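Indole-3-acetic acid-amido synthetase GH3.15 (Arabidopsis thaliana, PDB 6E1Q) uses ATP to conjugate glutamine, and possibly cysteine, to the auxin precursor indole-3-butyric acid, and glutamine to the herbicide 4-(2,4-dichlorophenoxy)butanoate. Local coordinates at residues 20-32 with 347-359. Residues are numbered along the deposited sequence; the frame is centred on the assembly and turned at random.
Sequences LTTNVKQIQDSVL and SYTIIPCMGYFEF
One face of the Tyr356 ring carries Leu32, whose CD2 sits 4.0 Å from the ring centroid, while the backbone O of Gln28 lies at the ring edge, 3.5 Å from CD1. With chi1 at -174°, Tyr356 turns its ring away from its own backbone N and against Leu32. The Phe357 ring has Gly355 C over one face and Gln28 NE2 placed obliquely, 3.7 Å from CD2. The Gln28 amide, nearly coplanar with the Tyr356 ring, is gripped at both ends. OE1 accepts Phe357 N on a lone pair in an almost straight bond of 3.0 Å, and NE2 donates in its own plane to Gly355 O and, more bent, to Pro352 O, 2.8 Å each. Three bonds fix the amide's rotation; a leucine here would probably leave the buried Gly355 and Pro352 carbonyls and Phe357 N without these mates. Pro352 sets CG 3.7 Å from Val24 CG1 and CB against Ile27 CG2, with Leu20 O at the ring's rim. Val31 puts CG1 against Gly355 C and CG2 against Cys353 CA. The type I turn Ile351 to Met354 is thereby pinned to an N-terminal helix, between strand 348-350, carrying ATP-binding Tyr348, and strand 356-361 of this GH3 enzyme.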
ATOM      1  N   LEU A  20      16.644 -10.879  17.575  1.00 33.68           N
ATOM      2  CA  LEU A  20      16.365  -9.498  17.188  1.00 35.27           C
ATOM      3  C   LEU A  20      15.183  -8.913  17.947  1.00 36.28           C
ATOM      4  O   LEU A  20      15.163  -7.712  18.214  1.00 37.57           O
ATOM      5  CB  LEU A  20      16.093  -9.404  15.687  1.00 33.79           C
ATOM      6  CG  LEU A  20      17.297  -9.641  14.773  1.00 41.02           C
ATOM      7  CD1 LEU A  20      16.864  -9.696  13.299  1.00 37.09           C
ATOM      8  CD2 LEU A  20      18.352  -8.571  14.971  1.00 41.05           C
ATOM      9  N   THR A  21      14.184  -9.725  18.284  1.00 35.30           N
ATOM     10  CA  THR A  21      13.012  -9.234  19.004  1.00 29.62           C
ATOM     11  C   THR A  21      13.136  -9.401  20.515  1.00 34.32           C
ATOM     12  O   THR A  21      12.203  -9.049  21.247  1.00 30.35           O
ATOM     13  CB  THR A  21      11.761  -9.942  18.491  1.00 35.78           C
ATOM     14  OG1 THR A  21      11.950 -11.361  18.565  1.00 33.59           O
ATOM     15  CG2 THR A  21      11.508  -9.548  17.032  1.00 26.91           C
ATOM     16  N   THR A  22      14.265  -9.922  20.999  1.00 30.53           N
ATOM     17  CA  THR A  22      14.503 -10.078  22.432  1.00 33.97           C
ATOM     18  C   THR A  22      15.428  -8.996  22.980  1.00 35.51           C
ATOM     19  O   THR A  22      15.146  -8.405  24.021  1.00 40.71           O
ATOM     20  CB  THR A  22      15.081 -11.474  22.720  1.00 35.17           C
ATOM     21  OG1 THR A  22      14.115 -12.463  22.336  1.00 39.59           O
ATOM     22  CG2 THR A  22      15.451 -11.658  24.223  1.00 35.26           C
ATOM     23  N   ASN A  23      16.516  -8.704  22.279  1.00 37.89           N
ATOM     24  CA  ASN A  23      17.493  -7.716  22.733  1.00 38.95           C
ATOM     25  C   ASN A  23      17.199  -6.334  22.163  1.00 35.60           C
ATOM     26  O   ASN A  23      18.072  -5.655  21.618  1.00 38.22           O
ATOM     27  CB  ASN A  23      18.890  -8.183  22.363  1.00 39.36           C
ATOM     28  CG  ASN A  23      19.162  -9.567  22.873  1.00 51.01           C
ATOM     29  OD1 ASN A  23      18.990  -9.825  24.056  1.00 50.47           O
ATOM     30  ND2 ASN A  23      19.567 -10.472  21.989  1.00 55.99           N
ATOM     31  N   VAL A  24      15.950  -5.903  22.329  1.00 34.65           N
ATOM     32  CA  VAL A  24      15.471  -4.727  21.609  1.00 40.77           C
ATOM     33  C   VAL A  24      16.166  -3.465  22.114  1.00 39.14           C
ATOM     34  O   VAL A  24      16.670  -2.660  21.325  1.00 38.07           O
ATOM     35  CB  VAL A  24      13.937  -4.642  21.722  1.00 38.14           C
ATOM     36  CG1 VAL A  24      13.382  -3.483  20.884  1.00 33.63           C
ATOM     37  CG2 VAL A  24      13.299  -5.987  21.294  1.00 31.00           C
ATOM     38  N   LYS A  25      16.234  -3.289  23.434  1.00 38.08           N
ATOM     39  CA  LYS A  25      16.813  -2.068  23.990  1.00 41.51           C
ATOM     40  C   LYS A  25      18.281  -1.933  23.594  1.00 44.24           C
ATOM     41  O   LYS A  25      18.721  -0.865  23.146  1.00 40.23           O
ATOM     42  CB  LYS A  25      16.618  -2.059  25.522  1.00 46.14           C
ATOM     43  CG  LYS A  25      17.101  -0.784  26.200  1.00 66.18           C
ATOM     44  CD  LYS A  25      15.914   0.179  26.425  1.00 86.22           C
ATOM     45  CE  LYS A  25      16.344   1.604  26.793  1.00 85.69           C
ATOM     46  NZ  LYS A  25      15.275   2.613  26.513  1.00 89.71           N
ATOM     47  N   GLN A  26      19.033  -3.031  23.690  1.00 38.31           N
ATOM     48  CA  GLN A  26      20.446  -3.008  23.333  1.00 45.48           C
ATOM     49  C   GLN A  26      20.642  -2.745  21.842  1.00 44.47           C
ATOM     50  O   GLN A  26      21.536  -1.989  21.451  1.00 41.44           O
ATOM     51  CB  GLN A  26      21.103  -4.328  23.736  1.00 53.47           C
ATOM     52  CG  GLN A  26      20.790  -4.773  25.175  1.00 71.24           C
ATOM     53  CD  GLN A  26      19.609  -5.749  25.269  1.00 78.83           C
ATOM     54  OE1 GLN A  26      18.443  -5.348  25.216  1.00 68.40           O
ATOM     55  NE2 GLN A  26      19.915  -7.035  25.412  1.00 87.39           N
ATOM     56  N   ILE A  27      19.823  -3.366  20.990  1.00 43.52           N
ATOM     57  CA  ILE A  27      19.997  -3.177  19.555  1.00 39.04           C
ATOM     58  C   ILE A  27      19.662  -1.742  19.160  1.00 38.82           C
ATOM     59  O   ILE A  27      20.408  -1.093  18.417  1.00 45.24           O
ATOM     60  CB  ILE A  27      19.154  -4.195  18.766  1.00 36.30           C
ATOM     61  CG1 ILE A  27      19.682  -5.612  19.019  1.00 41.78           C
ATOM     62  CG2 ILE A  27      19.219  -3.863  17.281  1.00 30.39           C
ATOM     63  CD1 ILE A  27      18.794  -6.717  18.475  1.00 41.12           C
ATOM     64  N   GLN A  28      18.534  -1.227  19.643  1.00 35.01           N
ATOM     65  CA  GLN A  28      18.194   0.172  19.393  1.00 37.93           C
ATOM     66  C   GLN A  28      19.338   1.112  19.771  1.00 38.64           C
ATOM     67  O   GLN A  28      19.760   1.947  18.962  1.00 39.10           O
ATOM     68  CB  GLN A  28      16.923   0.537  20.152  1.00 34.97           C
ATOM     69  CG  GLN A  28      15.663   0.069  19.444  1.00 30.33           C
ATOM     70  CD  GLN A  28      15.384   0.852  18.177  1.00 37.31           C
ATOM     71  OE1 GLN A  28      14.835   1.946  18.236  1.00 36.26           O
ATOM     72  NE2 GLN A  28      15.753   0.294  17.024  1.00 31.66           N
ATOM     73  N   ASP A  29      19.869   0.976  20.993  1.00 41.13           N
ATOM     74  CA  ASP A  29      20.938   1.873  21.426  1.00 40.95           C
ATOM     75  C   ASP A  29      22.183   1.697  20.561  1.00 46.07           C
ATOM     76  O   ASP A  29      22.887   2.671  20.265  1.00 47.33           O
ATOM     77  CB  ASP A  29      21.274   1.637  22.903  1.00 51.08           C
ATOM     78  CG  ASP A  29      20.124   1.998  23.834  1.00 57.04           C
ATOM     79  OD1 ASP A  29      19.069   2.463  23.343  1.00 60.22           O
ATOM     80  OD2 ASP A  29      20.266   1.795  25.058  1.00 61.67           O
ATOM     81  N   SER A  30      22.459   0.461  20.133  1.00 41.25           N
ATOM     82  CA  SER A  30      23.579   0.214  19.227  1.00 48.35           C
ATOM     83  C   SER A  30      23.367   0.906  17.884  1.00 47.61           C
ATOM     84  O   SER A  30      24.295   1.519  17.344  1.00 44.32           O
ATOM     85  CB  SER A  30      23.756  -1.285  19.014  1.00 57.72           C
ATOM     86  OG  SER A  30      24.567  -1.848  20.023  1.00 77.75           O
ATOM     87  N   VAL A  31      22.154   0.798  17.330  1.00 44.16           N
ATOM     88  CA  VAL A  31      21.824   1.444  16.057  1.00 42.28           C
ATOM     89  C   VAL A  31      22.041   2.949  16.156  1.00 37.26           C
ATOM     90  O   VAL A  31      22.702   3.560  15.305  1.00 40.91           O
ATOM     91  CB  VAL A  31      20.373   1.116  15.650  1.00 39.39           C
ATOM     92  CG1 VAL A  31      19.918   2.014  14.494  1.00 32.43           C
ATOM     93  CG2 VAL A  31      20.222  -0.358  15.299  1.00 36.18           C
ATOM     94  N   LEU A  32      21.487   3.566  17.202  1.00 39.19           N
ATOM     95  CA  LEU A  32      21.610   5.012  17.371  1.00 43.37           C
ATOM     96  C   LEU A  32      23.075   5.437  17.451  1.00 46.71           C
ATOM     97  O   LEU A  32      23.504   6.387  16.779  1.00 43.79           O
ATOM     98  CB  LEU A  32      20.863   5.454  18.629  1.00 36.30           C
ATOM     99  CG  LEU A  32      20.876   6.969  18.820  1.00 40.60           C
ATOM    100  CD1 LEU A  32      20.303   7.636  17.579  1.00 38.65           C
ATOM    101  CD2 LEU A  32      20.144   7.421  20.099  1.00 40.78           C
ATOM    102  N   SER A 347      -1.002  -7.348  12.845  1.00 28.13           N
ATOM    103  CA  SER A 347      -0.140  -6.494  13.653  1.00 28.81           C
ATOM    104  C   SER A 347       1.310  -6.677  13.224  1.00 31.59           C
ATOM    105  O   SER A 347       1.739  -7.797  12.938  1.00 34.03           O
ATOM    106  CB  SER A 347      -0.262  -6.805  15.152  1.00 33.16           C
ATOM    107  OG  SER A 347      -1.211  -5.967  15.769  1.00 51.85           O
ATOM    108  N   TYR A 348       2.076  -5.585  13.232  1.00 28.68           N
ATOM    109  CA  TYR A 348       3.460  -5.591  12.762  1.00 30.57           C
ATOM    110  C   TYR A 348       4.418  -5.373  13.923  1.00 33.45           C
ATOM    111  O   TYR A 348       4.292  -4.397  14.671  1.00 30.58           O
ATOM    112  CB  TYR A 348       3.669  -4.517  11.701  1.00 27.01           C
ATOM    113  CG  TYR A 348       2.767  -4.650  10.499  1.00 27.89           C
ATOM    114  CD1 TYR A 348       3.004  -5.628   9.531  1.00 33.24           C
ATOM    115  CD2 TYR A 348       1.706  -3.769  10.300  1.00 30.16           C
ATOM    116  CE1 TYR A 348       2.191  -5.740   8.393  1.00 28.86           C
ATOM    117  CE2 TYR A 348       0.877  -3.868   9.174  1.00 35.67           C
ATOM    118  CZ  TYR A 348       1.125  -4.855   8.223  1.00 35.72           C
ATOM    119  OH  TYR A 348       0.314  -4.952   7.109  1.00 31.27           O
ATOM    120  N   THR A 349       5.372  -6.281  14.066  1.00 25.57           N
ATOM    121  CA  THR A 349       6.406  -6.168  15.074  1.00 28.45           C
ATOM    122  C   THR A 349       7.546  -5.332  14.505  1.00 32.42           C
ATOM    123  O   THR A 349       8.055  -5.638  13.427  1.00 33.12           O
ATOM    124  CB  THR A 349       6.906  -7.559  15.443  1.00 30.12           C
ATOM    125  OG1 THR A 349       5.816  -8.356  15.930  1.00 33.36           O
ATOM    126  CG2 THR A 349       7.994  -7.470  16.506  1.00 25.94           C
ATOM    127  N   ILE A 350       7.943  -4.280  15.222  1.00 35.57           N
ATOM    128  CA  ILE A 350       9.046  -3.431  14.775  1.00 32.76           C
ATOM    129  C   ILE A 350      10.357  -4.188  14.902  1.00 30.32           C
ATOM    130  O   ILE A 350      10.607  -4.872  15.901  1.00 38.02           O
ATOM    131  CB  ILE A 350       9.075  -2.122  15.582  1.00 40.47           C
ATOM    132  CG1 ILE A 350       7.763  -1.356  15.402  1.00 36.17           C
ATOM    133  CG2 ILE A 350      10.236  -1.256  15.165  1.00 33.30           C
ATOM    134  CD1 ILE A 350       7.454  -1.007  13.956  1.00 40.82           C
ATOM    135  N   ILE A 351      11.199  -4.103  13.874  1.00 35.57           N
ATOM    136  CA  ILE A 351      12.452  -4.850  13.835  1.00 32.34           C
ATOM    137  C   ILE A 351      13.586  -3.902  14.238  1.00 34.01           C
ATOM    138  O   ILE A 351      13.914  -2.986  13.466  1.00 37.85           O
ATOM    139  CB  ILE A 351      12.693  -5.476  12.457  1.00 35.23           C
ATOM    140  CG1 ILE A 351      11.557  -6.456  12.159  1.00 36.55           C
ATOM    141  CG2 ILE A 351      14.021  -6.211  12.434  1.00 36.99           C
ATOM    142  CD1 ILE A 351      11.436  -7.601  13.221  1.00 40.87           C
ATOM    143  N   PRO A 352      14.222  -4.112  15.400  1.00 36.07           N
ATOM    144  CA  PRO A 352      15.093  -3.079  15.989  1.00 33.87           C
ATOM    145  C   PRO A 352      16.357  -2.761  15.210  1.00 35.17           C
ATOM    146  O   PRO A 352      17.005  -1.752  15.520  1.00 35.80           O
ATOM    147  CB  PRO A 352      15.483  -3.683  17.351  1.00 38.16           C
ATOM    148  CG  PRO A 352      14.531  -4.749  17.603  1.00 37.58           C
ATOM    149  CD  PRO A 352      14.027  -5.255  16.305  1.00 38.82           C
ATOM    150  N   CYS A 353      16.792  -3.604  14.289  1.00 30.28           N
ATOM    151  CA  CYS A 353      18.052  -3.305  13.622  1.00 35.48           C
ATOM    152  C   CYS A 353      17.872  -2.457  12.372  1.00 38.52           C
ATOM    153  O   CYS A 353      18.872  -2.052  11.771  1.00 40.43           O
ATOM    154  CB  CYS A 353      18.787  -4.600  13.266  1.00 36.54           C
ATOM    155  SG  CYS A 353      17.847  -5.607  12.159  1.00 40.66           S
ATOM    156  N   MET A 354      16.629  -2.172  11.968  1.00 33.30           N
ATOM    157  CA  MET A 354      16.375  -1.480  10.705  1.00 35.12           C
ATOM    158  C   MET A 354      16.455   0.037  10.826  1.00 38.09           C
ATOM    159  O   MET A 354      16.386   0.729   9.807  1.00 44.91           O
ATOM    160  CB  MET A 354      15.005  -1.879  10.153  1.00 31.65           C
ATOM    161  CG  MET A 354      14.849  -3.387   9.999  1.00 37.60           C
ATOM    162  SD  MET A 354      16.161  -4.095   8.956  1.00 42.07           S
ATOM    163  CE  MET A 354      15.721  -3.350   7.383  1.00 37.61           C
ATOM    164  N   GLY A 355      16.617   0.556  12.030  1.00 37.40           N
ATOM    165  CA  GLY A 355      16.634   1.986  12.266  1.00 37.70           C
ATOM    166  C   GLY A 355      16.396   2.246  13.732  1.00 30.86           C
ATOM    167  O   GLY A 355      16.120   1.333  14.503  1.00 35.69           O
ATOM    168  N   TYR A 356      16.548   3.508  14.119  1.00 30.06           N
ATOM    169  CA  TYR A 356      16.224   3.944  15.475  1.00 30.97           C
ATOM    170  C   TYR A 356      14.826   4.543  15.456  1.00 33.62           C
ATOM    171  O   TYR A 356      14.569   5.500  14.715  1.00 33.61           O
ATOM    172  CB  TYR A 356      17.233   4.963  16.011  1.00 38.28           C
ATOM    173  CG  TYR A 356      17.000   5.324  17.471  1.00 36.36           C
ATOM    174  CD1 TYR A 356      17.362   4.447  18.489  1.00 32.97           C
ATOM    175  CD2 TYR A 356      16.398   6.529  17.828  1.00 36.72           C
ATOM    176  CE1 TYR A 356      17.146   4.764  19.817  1.00 40.25           C
ATOM    177  CE2 TYR A 356      16.172   6.855  19.162  1.00 40.97           C
ATOM    178  CZ  TYR A 356      16.555   5.967  20.153  1.00 43.69           C
ATOM    179  OH  TYR A 356      16.347   6.265  21.485  1.00 42.00           O
ATOM    180  N   PHE A 357      13.937   3.989  16.275  1.00 30.68           N
ATOM    181  CA  PHE A 357      12.503   4.233  16.169  1.00 29.66           C
ATOM    182  C   PHE A 357      11.999   4.917  17.428  1.00 36.14           C
ATOM    183  O   PHE A 357      12.085   4.351  18.523  1.00 44.69           O
ATOM    184  CB  PHE A 357      11.743   2.924  15.951  1.00 28.21           C
ATOM    185  CG  PHE A 357      12.156   2.174  14.717  1.00 33.99           C
ATOM    186  CD1 PHE A 357      11.840   2.661  13.461  1.00 39.66           C
ATOM    187  CD2 PHE A 357      12.838   0.980  14.811  1.00 31.24           C
ATOM    188  CE1 PHE A 357      12.217   1.973  12.324  1.00 43.25           C
ATOM    189  CE2 PHE A 357      13.199   0.287  13.692  1.00 35.85           C
ATOM    190  CZ  PHE A 357      12.897   0.791  12.438  1.00 43.00           C
ATOM    191  N   GLU A 358      11.468   6.121  17.274  1.00 42.26           N
ATOM    192  CA  GLU A 358      10.744   6.797  18.338  1.00 40.50           C
ATOM    193  C   GLU A 358       9.276   6.909  17.959  1.00 41.07           C
ATOM    194  O   GLU A 358       8.873   6.627  16.827  1.00 37.60           O
ATOM    195  CB  GLU A 358      11.338   8.179  18.618  1.00 38.45           C
ATOM    196  CG  GLU A 358      12.769   8.127  19.140  1.00 34.76           C
ATOM    197  CD  GLU A 358      13.404   9.500  19.183  1.00 45.78           C
ATOM    198  OE1 GLU A 358      13.706  10.048  18.099  1.00 42.90           O
ATOM    199  OE2 GLU A 358      13.594  10.032  20.298  1.00 49.19           O
ATOM    200  N   PHE A 359       8.461   7.320  18.923  1.00 35.38           N
ATOM    201  CA  PHE A 359       7.020   7.321  18.700  1.00 34.56           C
ATOM    202  C   PHE A 359       6.416   8.559  19.330  1.00 35.78           C
ATOM    203  O   PHE A 359       6.583   8.808  20.527  1.00 38.25           O
ATOM    204  CB  PHE A 359       6.377   6.042  19.233  1.00 31.60           C
ATOM    205  CG  PHE A 359       6.809   4.830  18.463  1.00 33.22           C
ATOM    206  CD1 PHE A 359       7.974   4.161  18.806  1.00 27.31           C
ATOM    207  CD2 PHE A 359       6.115   4.430  17.328  1.00 32.16           C
ATOM    208  CE1 PHE A 359       8.413   3.082  18.056  1.00 28.27           C
ATOM    209  CE2 PHE A 359       6.539   3.349  16.587  1.00 28.95           C
ATOM    210  CZ  PHE A 359       7.694   2.675  16.958  1.00 28.57           C
TER